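Side-chain contact in TssK (Serratia sp. FS14, PDB 5Y0E), which probably serves as a baseplate component of the bacterial type VI secretion system, the contractile machine that delivers effectors into neighbouring cells: residues Leu172-Arg175 against Ser179-Leu182. Sequence-based numbering, arbitrary orientation.
Sequences LEKR and SLRL
R181 reaches across the neighbouring strand and meets R175 first, then E173 and L172. Its CB lies over one face of the R175 guanidinium, near the rim rather than the middle. R181 CG and CD pack against the same nitrogen, R175 NH2, with CD closest at 3.3 Å. With CG anti to the backbone N (chi1 -177°), the chain sets out extended, then bends at chi3 (51°) and swings NE and the guanidinium over to L172 and E173. R181 NE has E173 OE2 as a neighbour and also comes near R175 NH2, two like charges close together. At the end, R181 NH1 meets L172 CD1 at 3.6 Å, and L172 CB sits over one face of the R181 guanidinium. R181 NH2 lies 3.7 Å from E173 OE1, a long salt bridge. The carboxylate and guanidinium planes of this pair are steeply turned against each other (78°). E173 also makes a long, purely electrostatic pair with R175 NE, so one carboxylate lies near both arginines and probably offsets part of their mutual repulsion. Underneath is a β-hairpin joining strands 163-174 and 180-182, the latter an edge strand of a mixed sheet within this chain, and a classic bulge places L172 and E173 both opposite R181. The backbone grips through L172 N to R181 O at 3.1 Å and R181 N to E173 O at 3.0 Å; nearer the turn, R175 N donates to S179 O at 2.8 Å. R175 NH1 adds a weak bond to S179 OG, 3.3 Å away and at the guanidinium edge, while D177 also bonds that hydroxyl. On the other side of the sheet, L180 CD2 packs 3.7 Å from K174 CG; the lysine then runs on, fully extended, to a salt bridge with D91.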
loop_
_atom_site.group_PDB
_atom_site.type_symbol
_atom_site.label_atom_id
_atom_site.label_comp_id
_atom_site.label_asym_id
_atom_site.label_seq_id
_atom_site.Cartn_x
_atom_site.Cartn_y
_atom_site.Cartn_z
ATOM N N LEU A 172 -14.352 3.889 -31.499
ATOM C CA LEU A 172 -13.609 3.083 -32.453
ATOM C C LEU A 172 -14.289 3.035 -33.809
ATOM O O LEU A 172 -13.624 3.141 -34.842
ATOM C CB LEU A 172 -13.446 1.660 -31.932
ATOM C CG LEU A 172 -12.505 1.476 -30.755
ATOM C CD1 LEU A 172 -12.525 0.030 -30.324
ATOM C CD2 LEU A 172 -11.109 1.937 -31.114
ATOM N N GLU A 173 -15.604 2.886 -33.817
ATOM C CA GLU A 173 -16.346 2.640 -35.037
ATOM C C GLU A 173 -17.758 3.177 -34.866
ATOM O O GLU A 173 -18.353 3.049 -33.791
ATOM C CB GLU A 173 -16.353 1.141 -35.361
ATOM C CG GLU A 173 -17.538 0.664 -36.175
ATOM C CD GLU A 173 -17.462 -0.815 -36.500
ATOM O OE1 GLU A 173 -16.474 -1.248 -37.128
ATOM O OE2 GLU A 173 -18.389 -1.550 -36.121
ATOM N N LYS A 174 -18.275 3.804 -35.918
ATOM C CA LYS A 174 -19.673 4.199 -35.982
ATOM C C LYS A 174 -20.350 3.253 -36.952
ATOM O O LYS A 174 -20.157 3.359 -38.163
ATOM C CB LYS A 174 -19.823 5.647 -36.423
ATOM C CG LYS A 174 -21.246 6.156 -36.370
ATOM C CD LYS A 174 -21.314 7.553 -36.941
ATOM C CE LYS A 174 -22.729 8.079 -36.964
ATOM N NZ LYS A 174 -22.776 9.463 -37.510
ATOM N N ARG A 175 -21.138 2.331 -36.420
ATOM C CA ARG A 175 -21.723 1.282 -37.227
ATOM C C ARG A 175 -22.670 1.858 -38.268
ATOM O O ARG A 175 -22.969 3.051 -38.296
ATOM C CB ARG A 175 -22.463 0.286 -36.342
ATOM C CG ARG A 175 -21.567 -0.392 -35.347
ATOM C CD ARG A 175 -22.250 -1.579 -34.725
ATOM N NE ARG A 175 -21.345 -2.306 -33.843
ATOM C CZ ARG A 175 -21.317 -2.151 -32.524
ATOM N NH1 ARG A 175 -22.154 -1.302 -31.948
ATOM N NH2 ARG A 175 -20.460 -2.846 -31.783
ATOM N N SER A 179 -25.137 3.600 -34.554
ATOM C CA SER A 179 -24.678 3.304 -33.211
ATOM C C SER A 179 -23.160 3.342 -33.157
ATOM O O SER A 179 -22.471 3.206 -34.169
ATOM C CB SER A 179 -25.167 1.938 -32.762
ATOM O OG SER A 179 -24.282 0.940 -33.213
ATOM N N LEU A 180 -22.640 3.524 -31.952
ATOM C CA LEU A 180 -21.208 3.640 -31.732
ATOM C C LEU A 180 -20.698 2.471 -30.916
ATOM O O LEU A 180 -21.361 2.022 -29.984
ATOM C CB LEU A 180 -20.866 4.931 -31.017
ATOM C CG LEU A 180 -21.397 6.241 -31.600
ATOM C CD1 LEU A 180 -21.430 7.273 -30.514
ATOM C CD2 LEU A 180 -20.553 6.708 -32.745
ATOM N N ARG A 181 -19.531 1.966 -31.296
ATOM C CA ARG A 181 -18.798 1.000 -30.497
ATOM C C ARG A 181 -17.623 1.716 -29.853
ATOM O O ARG A 181 -16.874 2.428 -30.530
ATOM C CB ARG A 181 -18.306 -0.178 -31.335
ATOM C CG ARG A 181 -17.591 -1.249 -30.529
ATOM C CD ARG A 181 -17.248 -2.452 -31.393
ATOM N NE ARG A 181 -16.559 -2.046 -32.609
ATOM C CZ ARG A 181 -15.244 -2.093 -32.774
ATOM N NH1 ARG A 181 -14.466 -2.550 -31.801
ATOM N NH2 ARG A 181 -14.707 -1.686 -33.918
ATOM N N LEU A 182 -17.475 1.543 -28.548
ATOM C CA LEU A 182 -16.456 2.241 -27.789
ATOM C C LEU A 182 -15.316 1.305 -27.431
ATOM O O LEU A 182 -15.506 0.102 -27.266
ATOM C CB LEU A 182 -17.042 2.835 -26.513
ATOM C CG LEU A 182 -18.123 3.877 -26.724
ATOM C CD1 LEU A 182 -18.722 4.256 -25.388
ATOM C CD2 LEU A 182 -17.544 5.066 -27.402
#